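Local coordinates for protein aldehyde dehydrogenase (Listeria monocytogenes, PDB 3K9D) that probably oxidises aldehyde or oxo groups of its substrates with NAD or NADP as electron acceptor, at residues A[406-411]-A[416-421]; A[399-404]-A[410-415]; A[71-76]-A[247-252]; A[82-87]-A[434-439]. All coordinates share one frame; numbering follows the deposited sequence.

Following the chain from the N terminus, contact 3 opens at 71-76 and contact 4 at 82-87, both on helix 67-85. Contact 3 closes first, at 247-252, tying that helix to the loop ahead of strand 256-260, so contacts 3 and 4 cross. After strand 396-399, contact 2 opens at 399-404 and closes at 410-415; contact 1 opens at 406-411 in the meantime, shares A410 and T411 with it, and closes at 416-421. Contacts 1 and 2 thus interleave around helix 403-407, and both touch the second subunit. They fall within the long span that contact 4 ends at 434-439, joining helix 67-85 to the loop before strand 440-447.

Contact 1: residues A[406-411]-A[416-421]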
# COMPACT_ATOMS: atom_id res chain seq x y z
N GLY A 406 21.94 -11.47 -1.02
CA GLY A 406 20.89 -12.07 -0.21
C GLY A 406 19.64 -11.21 -0.12
O GLY A 406 18.52 -11.74 -0.13
N GLY A 407 19.83 -9.89 -0.07
CA GLY A 407 18.73 -8.92 0.07
C GLY A 407 17.81 -8.84 -1.13
O GLY A 407 16.59 -8.64 -0.98
N ILE A 408 18.39 -9.03 -2.31
CA ILE A 408 17.61 -9.08 -3.55
C ILE A 408 16.99 -10.47 -3.83
O ILE A 408 16.20 -10.61 -4.75
CB ILE A 408 18.41 -8.53 -4.79
CG1 ILE A 408 19.50 -9.49 -5.28
CG2 ILE A 408 18.94 -7.09 -4.51
CD1 ILE A 408 20.28 -8.98 -6.49
N GLY A 409 17.36 -11.48 -3.05
CA GLY A 409 16.86 -12.84 -3.28
C GLY A 409 17.62 -13.66 -4.33
O GLY A 409 17.06 -14.57 -4.95
N ALA A 410 18.90 -13.33 -4.53
CA ALA A 410 19.73 -14.08 -5.48
C ALA A 410 20.45 -15.24 -4.78
O ALA A 410 20.53 -16.34 -5.32
CB ALA A 410 20.73 -13.15 -6.17
N THR A 411 20.95 -14.99 -3.57
CA THR A 411 21.51 -16.06 -2.74
C THR A 411 20.60 -16.49 -1.58
O THR A 411 20.95 -17.41 -0.82
CB THR A 411 22.91 -15.71 -2.18
OG1 THR A 411 22.82 -14.57 -1.32
CG2 THR A 411 23.90 -15.45 -3.29
N PRO A 416 12.69 -12.67 -5.43
CA PRO A 416 13.69 -12.02 -6.29
C PRO A 416 13.19 -10.67 -6.80
O PRO A 416 12.19 -10.62 -7.52
CB PRO A 416 13.85 -13.01 -7.46
CG PRO A 416 13.18 -14.24 -7.05
CD PRO A 416 12.16 -13.90 -6.03
N ALA A 417 13.91 -9.61 -6.42
CA ALA A 417 13.47 -8.24 -6.70
C ALA A 417 14.59 -7.23 -6.65
O ALA A 417 15.57 -7.37 -5.92
CB ALA A 417 12.35 -7.82 -5.72
N LEU A 418 14.41 -6.16 -7.42
CA LEU A 418 15.32 -5.04 -7.37
C LEU A 418 14.64 -3.79 -6.81
O LEU A 418 15.26 -2.73 -6.72
CB LEU A 418 15.95 -4.80 -8.75
CG LEU A 418 16.91 -5.93 -9.17
CD1 LEU A 418 17.09 -5.93 -10.68
CD2 LEU A 418 18.25 -5.86 -8.47
N THR A 419 13.36 -3.94 -6.43
CA THR A 419 12.65 -2.94 -5.61
C THR A 419 12.37 -3.52 -4.23
O THR A 419 11.52 -4.40 -4.06
CB THR A 419 11.38 -2.39 -6.32
OG1 THR A 419 11.78 -1.67 -7.48
CG2 THR A 419 10.58 -1.43 -5.41
N LEU A 420 13.13 -3.04 -3.26
CA LEU A 420 13.15 -3.57 -1.93
C LEU A 420 12.45 -2.56 -1.03
O LEU A 420 13.01 -1.51 -0.72
CB LEU A 420 14.61 -3.83 -1.49
CG LEU A 420 15.50 -4.63 -2.46
CD1 LEU A 420 16.89 -4.92 -1.87
CD2 LEU A 420 14.87 -5.94 -2.86
N GLY A 421 11.20 -2.85 -0.66
CA GLY A 421 10.43 -1.90 0.15
C GLY A 421 11.00 -1.79 1.55
O GLY A 421 11.50 -2.78 2.09
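I408 O receives the amide of A417, with A417 N 3.0 Å from I408 O. The N-H...O angle is 160°, and the donor sits 18° off the carbonyl plane. This is the one true hydrogen bond across the contact, with a weaker CA-H...O contact beside it, from P416 CA to I408 O at 3.3 Å. Next to this bond, side chains pack on each other and on backbone carbonyls. The CG2 branch of I408 reaches CD1 of L420 at 4.0 Å and CD2 of L418 at 4.2 Å. With chi1 at 74°, CG1 of I408 is wedged between its own backbone N and carbonyl carbon, which leaves CG2 to face the leucines. CD2 of L420 lies 3.7 Å from G407 O. The turn that presents I408 O is a Schellman motif closing helix 403-407: G409 adopts positive phi, and its N bonds to G406 O at 3.2 Å. The lack of a side chain on G409 lets its CA come within 4.4 Å of the CA of P416. Further out, N433 ND2 bonds to G407 O, and F76 of helix 67-85 packs on I408, A410 and P416. L418 rests on S123 and Y127 of helix 121-134, while A410 touches I455 of the second subunit.

Contact 2: residues A[399-404]-A[410-415]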
# COMPACT_ATOMS: atom_id res chain seq x y z
N VAL A 399 20.91 -13.82 6.98
CA VAL A 399 21.73 -14.70 7.79
C VAL A 399 22.69 -15.50 6.91
O VAL A 399 22.25 -16.19 5.97
CB VAL A 399 20.87 -15.65 8.68
CG1 VAL A 399 21.75 -16.46 9.62
CG2 VAL A 399 19.82 -14.84 9.49
N ASN A 400 23.98 -15.38 7.21
CA ASN A 400 25.06 -16.17 6.58
C ASN A 400 25.06 -16.11 5.05
O ASN A 400 25.06 -17.13 4.37
CB ASN A 400 25.02 -17.63 7.07
CG ASN A 400 25.30 -17.76 8.56
OD1 ASN A 400 26.00 -16.95 9.14
ND2 ASN A 400 24.78 -18.79 9.16
N THR A 401 25.05 -14.89 4.52
CA THR A 401 24.90 -14.69 3.09
C THR A 401 25.49 -13.32 2.78
O THR A 401 25.59 -12.49 3.69
CB THR A 401 23.38 -14.85 2.63
OG1 THR A 401 23.30 -15.19 1.23
CG2 THR A 401 22.53 -13.62 2.94
N PRO A 402 25.93 -13.10 1.53
CA PRO A 402 26.31 -11.75 1.08
C PRO A 402 25.11 -10.79 1.10
O PRO A 402 24.05 -11.14 0.60
CB PRO A 402 26.77 -11.95 -0.37
CG PRO A 402 26.81 -13.40 -0.61
CD PRO A 402 26.14 -14.12 0.48
N GLY A 403 25.29 -9.60 1.67
CA GLY A 403 24.20 -8.61 1.80
C GLY A 403 23.48 -8.22 0.52
O GLY A 403 22.26 -8.28 0.47
N ALA A 404 24.23 -7.82 -0.50
CA ALA A 404 23.68 -7.37 -1.78
C ALA A 404 22.88 -8.47 -2.47
O ALA A 404 21.78 -8.23 -2.98
CB ALA A 404 24.81 -6.92 -2.70
N ALA A 410 18.90 -13.33 -4.53
CA ALA A 410 19.73 -14.08 -5.48
C ALA A 410 20.45 -15.24 -4.78
O ALA A 410 20.53 -16.34 -5.32
CB ALA A 410 20.73 -13.15 -6.17
N THR A 411 20.95 -14.99 -3.57
CA THR A 411 21.51 -16.06 -2.74
C THR A 411 20.60 -16.49 -1.58
O THR A 411 20.95 -17.41 -0.82
CB THR A 411 22.91 -15.71 -2.18
OG1 THR A 411 22.82 -14.57 -1.32
CG2 THR A 411 23.90 -15.45 -3.29
N THR A 412 19.45 -15.85 -1.43
CA THR A 412 18.43 -16.31 -0.47
C THR A 412 17.12 -16.73 -1.14
O THR A 412 16.90 -16.49 -2.32
CB THR A 412 18.09 -15.24 0.61
OG1 THR A 412 17.61 -14.03 -0.01
CG2 THR A 412 19.29 -14.96 1.51
N ASN A 413 16.24 -17.37 -0.41
CA ASN A 413 14.92 -17.61 -0.89
C ASN A 413 13.88 -16.49 -0.73
O ASN A 413 12.72 -16.72 -0.83
CB ASN A 413 14.38 -18.95 -0.43
CG ASN A 413 15.13 -20.14 -1.04
OD1 ASN A 413 15.48 -20.15 -2.17
ND2 ASN A 413 15.38 -21.12 -0.24
N LEU A 414 14.32 -15.27 -0.49
CA LEU A 414 13.44 -14.10 -0.54
C LEU A 414 12.90 -13.92 -1.95
O LEU A 414 13.46 -14.47 -2.92
CB LEU A 414 14.17 -12.83 -0.10
CG LEU A 414 14.65 -12.64 1.34
CD1 LEU A 414 15.28 -11.27 1.50
CD2 LEU A 414 13.50 -12.82 2.35
N VAL A 415 11.82 -13.15 -2.08
CA VAL A 415 11.28 -12.86 -3.41
C VAL A 415 12.36 -12.13 -4.23
O VAL A 415 12.91 -11.14 -3.76
CB VAL A 415 9.93 -12.08 -3.34
CG1 VAL A 415 9.52 -11.59 -4.71
CG2 VAL A 415 8.82 -12.98 -2.76
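T411 and T401 join hydroxyl to hydroxyl: T411 OG1 donates to T401 OG1 at 2.7 Å, and both side chains leave the backbone toward each other. Their torsions differ. In T401, OG1 stands opposite the backbone N (chi1 -157°), reaching out to the partner while CG2 tucks in between N and the carbonyl carbon. In T411, chi1 of 63° puts the hydroxyl itself in that tucked place, with its methyl beside the backbone N. CD of P402 lies 3.8 Å from T411 OG1, a carbon contact beside the hydroxyl pair. One residue on, T412 takes the same torsion as T411; its CG2 meets CG2 of T401 at 3.8 Å, the two side chains crossing at about a right angle, while its OG1 turns to G406 O. The methyl contact and the hydroxyl bond thus hold T401 by both of its branches. P402 sits at the N-cap position of helix 403-407; T401 lies just before it, where the chain leaves strand 396-399. T401 and T412 also pack on G448 and T447 of the second subunit. V399 pairs in parallel with a strand of that chain, the continuous intersubunit sheet characteristic of aldehyde dehydrogenase dimers.

Contact 3: residues A[71-76]-A[247-252]; sequences VIKNVF and NGTICA
K73 and T249 meet where helix 67-85 faces the loop that leads into strand 256-260; by family resemblance, this NGTICA loop probably corresponds to the cysteine-bearing loop of aldehyde dehydrogenases. The CA atoms of K73 and I250 are 9.9 Å apart, so the gap is spanned by side chains, chiefly the lysine. Its chain bends at chi3 (74°), turning the ammonium toward the loop, where NZ lies 3.5 Å from T249 OG1. The firmer partners of that nitrogen are D246 OD2, in a salt bridge, and N120 OD1, in a hydrogen bond. T249 OG1 bonds to the same D246 OD2, so one carboxylate oxygen serves both sides of the contact. Lower down the aliphatic part, K73 CE passes CG1 of I250 at 4.4 Å, a loose touch; both residues point their CB atoms at the opposing segment. The helix side is braced by helix 121-134, through S123 against K73 and N74, and by helix 51-62, whose L54 touches N74. The loop side feeds strand 256-260 of the seven-stranded parallel sheet, and I250 leans on A404 of helix 403-407.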
# COMPACT_ATOMS: atom_id res chain seq x y z
N VAL A 71 26.28 -7.83 -15.86
CA VAL A 71 25.76 -8.96 -16.66
C VAL A 71 24.98 -9.92 -15.75
O VAL A 71 23.87 -10.32 -16.09
CB VAL A 71 26.87 -9.73 -17.46
CG1 VAL A 71 26.32 -10.99 -18.14
CG2 VAL A 71 27.52 -8.84 -18.49
N ILE A 72 25.55 -10.26 -14.60
CA ILE A 72 24.88 -11.06 -13.56
C ILE A 72 23.54 -10.42 -13.10
O ILE A 72 22.54 -11.13 -12.91
CB ILE A 72 25.84 -11.32 -12.36
CG1 ILE A 72 27.03 -12.19 -12.80
CG2 ILE A 72 25.14 -11.99 -11.18
CD1 ILE A 72 28.25 -12.03 -11.91
N LYS A 73 23.53 -9.10 -12.97
CA LYS A 73 22.32 -8.37 -12.54
C LYS A 73 21.25 -8.44 -13.62
O LYS A 73 20.06 -8.52 -13.32
CB LYS A 73 22.64 -6.91 -12.26
CG LYS A 73 23.48 -6.70 -11.02
CD LYS A 73 24.16 -5.35 -11.04
CE LYS A 73 23.18 -4.25 -10.78
NZ LYS A 73 23.84 -2.92 -10.66
N ASN A 74 21.71 -8.42 -14.86
CA ASN A 74 20.82 -8.59 -16.00
C ASN A 74 20.28 -9.99 -16.11
O ASN A 74 19.10 -10.17 -16.44
CB ASN A 74 21.51 -8.14 -17.29
CG ASN A 74 21.41 -6.64 -17.50
OD1 ASN A 74 20.61 -5.98 -16.85
ND2 ASN A 74 22.19 -6.11 -18.43
N VAL A 75 21.11 -10.99 -15.76
CA VAL A 75 20.71 -12.40 -15.64
C VAL A 75 19.69 -12.60 -14.51
O VAL A 75 18.70 -13.33 -14.68
CB VAL A 75 21.96 -13.35 -15.41
CG1 VAL A 75 21.55 -14.76 -15.01
CG2 VAL A 75 22.81 -13.42 -16.66
N PHE A 76 19.97 -11.99 -13.37
CA PHE A 76 19.09 -12.06 -12.21
C PHE A 76 17.71 -11.49 -12.56
O PHE A 76 16.71 -12.17 -12.41
CB PHE A 76 19.70 -11.35 -11.00
CG PHE A 76 18.77 -11.22 -9.84
CD1 PHE A 76 18.51 -12.31 -9.02
CD2 PHE A 76 18.13 -10.01 -9.57
CE1 PHE A 76 17.62 -12.21 -7.96
CE2 PHE A 76 17.25 -9.90 -8.51
CZ PHE A 76 16.99 -10.99 -7.71
N ASN A 247 31.13 -2.67 -7.67
CA ASN A 247 31.66 -1.63 -6.76
C ASN A 247 30.63 -1.05 -5.77
O ASN A 247 30.61 0.16 -5.53
CB ASN A 247 32.36 -0.50 -7.55
CG ASN A 247 33.44 -1.00 -8.50
OD1 ASN A 247 34.18 -1.91 -8.18
ND2 ASN A 247 33.53 -0.39 -9.67
N GLY A 248 29.75 -1.90 -5.23
CA GLY A 248 28.82 -1.51 -4.15
C GLY A 248 27.54 -0.75 -4.49
O GLY A 248 26.98 -0.05 -3.64
N THR A 249 27.07 -0.87 -5.74
CA THR A 249 25.87 -0.13 -6.19
C THR A 249 24.52 -0.63 -5.68
O THR A 249 23.52 0.09 -5.75
CB THR A 249 25.75 -0.13 -7.73
OG1 THR A 249 25.84 -1.48 -8.18
CG2 THR A 249 26.84 0.71 -8.36
N ILE A 250 24.47 -1.87 -5.22
CA ILE A 250 23.24 -2.45 -4.71
C ILE A 250 23.02 -2.00 -3.26
O ILE A 250 23.95 -2.05 -2.46
CB ILE A 250 23.26 -4.01 -4.89
CG1 ILE A 250 23.26 -4.36 -6.39
CG2 ILE A 250 22.06 -4.68 -4.20
CD1 ILE A 250 23.43 -5.83 -6.69
N CYS A 251 21.80 -1.56 -2.94
CA CYS A 251 21.44 -0.99 -1.63
C CYS A 251 21.38 -1.97 -0.45
O CYS A 251 21.46 -1.56 0.71
CB CYS A 251 20.07 -0.31 -1.74
SG CYS A 251 18.83 -1.42 -2.43
N ALA A 252 21.23 -3.26 -0.75
CA ALA A 252 21.21 -4.30 0.29
C ALA A 252 22.64 -4.76 0.72
O ALA A 252 22.79 -5.55 1.65
CB ALA A 252 20.36 -5.47 -0.15

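Contact 4: residues A[82-87]-A[434-439]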
# COMPACT_ATOMS: atom_id res chain seq x y z
N TYR A 82 11.91 -14.28 -13.72
CA TYR A 82 11.07 -15.14 -14.54
C TYR A 82 10.76 -16.49 -13.91
O TYR A 82 9.61 -16.91 -13.87
CB TYR A 82 11.65 -15.33 -15.96
CG TYR A 82 10.80 -16.23 -16.80
CD1 TYR A 82 9.54 -15.82 -17.23
CD2 TYR A 82 11.21 -17.53 -17.12
CE1 TYR A 82 8.72 -16.65 -17.96
CE2 TYR A 82 10.39 -18.37 -17.86
CZ TYR A 82 9.14 -17.92 -18.28
OH TYR A 82 8.30 -18.73 -19.02
N ASN A 83 11.78 -17.18 -13.39
CA ASN A 83 11.56 -18.48 -12.75
C ASN A 83 10.69 -18.42 -11.49
O ASN A 83 9.99 -19.37 -11.18
CB ASN A 83 12.88 -19.20 -12.47
CG ASN A 83 13.35 -20.06 -13.63
OD1 ASN A 83 12.59 -20.35 -14.57
ND2 ASN A 83 14.60 -20.48 -13.58
N TYR A 84 10.74 -17.29 -10.77
CA TYR A 84 9.84 -17.06 -9.63
C TYR A 84 8.39 -16.77 -10.07
O TYR A 84 7.44 -17.21 -9.41
CB TYR A 84 10.38 -15.95 -8.71
CG TYR A 84 9.34 -15.34 -7.79
CD1 TYR A 84 8.87 -16.02 -6.67
CD2 TYR A 84 8.82 -14.08 -8.05
CE1 TYR A 84 7.90 -15.46 -5.83
CE2 TYR A 84 7.84 -13.51 -7.24
CZ TYR A 84 7.39 -14.20 -6.13
OH TYR A 84 6.43 -13.63 -5.32
N ILE A 85 8.23 -16.05 -11.19
CA ILE A 85 6.89 -15.59 -11.61
C ILE A 85 6.14 -16.47 -12.61
O ILE A 85 4.92 -16.39 -12.69
CB ILE A 85 6.88 -14.08 -12.10
CG1 ILE A 85 7.48 -13.92 -13.51
CG2 ILE A 85 7.53 -13.17 -11.10
CD1 ILE A 85 7.48 -12.48 -14.03
N LYS A 86 6.85 -17.32 -13.36
CA LYS A 86 6.24 -18.07 -14.48
C LYS A 86 4.97 -18.90 -14.16
O LYS A 86 4.06 -18.98 -14.99
CB LYS A 86 7.29 -18.93 -15.21
CG LYS A 86 7.83 -20.14 -14.46
CD LYS A 86 8.69 -21.00 -15.40
CE LYS A 86 8.82 -22.45 -14.92
NZ LYS A 86 9.57 -22.58 -13.63
N ASP A 87 4.89 -19.50 -12.98
CA ASP A 87 3.77 -20.38 -12.64
C ASP A 87 2.76 -19.76 -11.66
O ASP A 87 1.78 -20.41 -11.27
CB ASP A 87 4.27 -21.73 -12.13
CG ASP A 87 4.98 -22.54 -13.21
OD1 ASP A 87 4.57 -22.48 -14.38
OD2 ASP A 87 5.95 -23.25 -12.88
N ILE A 434 9.35 -6.56 -3.95
CA ILE A 434 8.08 -6.53 -4.62
C ILE A 434 8.05 -7.24 -5.96
O ILE A 434 9.09 -7.38 -6.65
CB ILE A 434 7.39 -5.13 -4.59
CG1 ILE A 434 7.96 -4.18 -5.62
CG2 ILE A 434 7.35 -4.58 -3.16
CD1 ILE A 434 6.97 -3.99 -6.74
N GLY A 435 6.88 -7.78 -6.26
CA GLY A 435 6.64 -8.58 -7.45
C GLY A 435 5.19 -8.44 -7.87
O GLY A 435 4.54 -7.46 -7.50
N PRO A 436 4.68 -9.44 -8.62
CA PRO A 436 3.30 -9.46 -9.16
C PRO A 436 2.20 -9.19 -8.14
O PRO A 436 1.29 -8.41 -8.41
CB PRO A 436 3.18 -10.89 -9.70
CG PRO A 436 4.56 -11.21 -10.14
CD PRO A 436 5.44 -10.63 -9.04
N GLU A 437 2.33 -9.79 -6.95
CA GLU A 437 1.31 -9.70 -5.90
C GLU A 437 1.18 -8.32 -5.24
O GLU A 437 0.27 -8.11 -4.45
CB GLU A 437 1.55 -10.79 -4.85
CG GLU A 437 1.20 -12.20 -5.35
CD GLU A 437 1.39 -13.29 -4.30
OE1 GLU A 437 1.45 -14.47 -4.68
OE2 GLU A 437 1.46 -12.97 -3.09
N ASN A 438 2.09 -7.41 -5.57
CA ASN A 438 1.98 -6.00 -5.16
C ASN A 438 1.43 -5.11 -6.28
O ASN A 438 1.35 -3.89 -6.12
CB ASN A 438 3.36 -5.47 -4.75
CG ASN A 438 4.02 -6.32 -3.70
OD1 ASN A 438 4.78 -7.23 -4.02
ND2 ASN A 438 3.72 -6.06 -2.43
N LEU A 439 1.09 -5.74 -7.40
CA LEU A 439 0.70 -5.02 -8.61
C LEU A 439 -0.63 -5.49 -9.19
O LEU A 439 -0.92 -5.29 -10.37
CB LEU A 439 1.82 -5.09 -9.66
CG LEU A 439 3.10 -4.39 -9.21
CD1 LEU A 439 4.28 -4.94 -9.97
CD2 LEU A 439 3.00 -2.84 -9.35
O HOH W 1 5.04 -11.16 -5.25
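I85 and P436 make the tight half of this contact. CG2 of the isoleucine presses on the proline ring, 3.7 Å from P436 CG and 3.9 Å from P436 CD, the two side chains meeting at about a right angle. This methyl lies beside the I85 backbone N and anti to the carbonyl carbon (chi1, measured to CG1, is 75°), a setting that turns it to the ring. Y84 joins from beside it more loosely: its CE2 approaches P436 CD obliquely at 4.2 Å. The contact joins the C-terminal end of helix 67-85 to a short 3-10 turn, 436-438, just before strand 440-447 of the mixed sheet. P436 begins that turn, which N438 N closes by bonding back to G435 O. The N438 side chain folds over so that OD1 takes the amide of G435 at 3.1 Å with a nearly straight angle of 169°. N438 ND2 in turn bonds to D432. Behind the apolar half, I131 and K134 of helix 121-134 back P436, and V40 of helix 33-49 touches I85. The character changes toward the tyrosine hydroxyl. There a water lies at the ring edge, in its plane, 2.8 Å from Y84 OH, and accepts a weak bond from E437 N at 3.5 Å. E437 is exposed on this side, and Y84 is partly so. The Y84 side chain also touches V415 and P416.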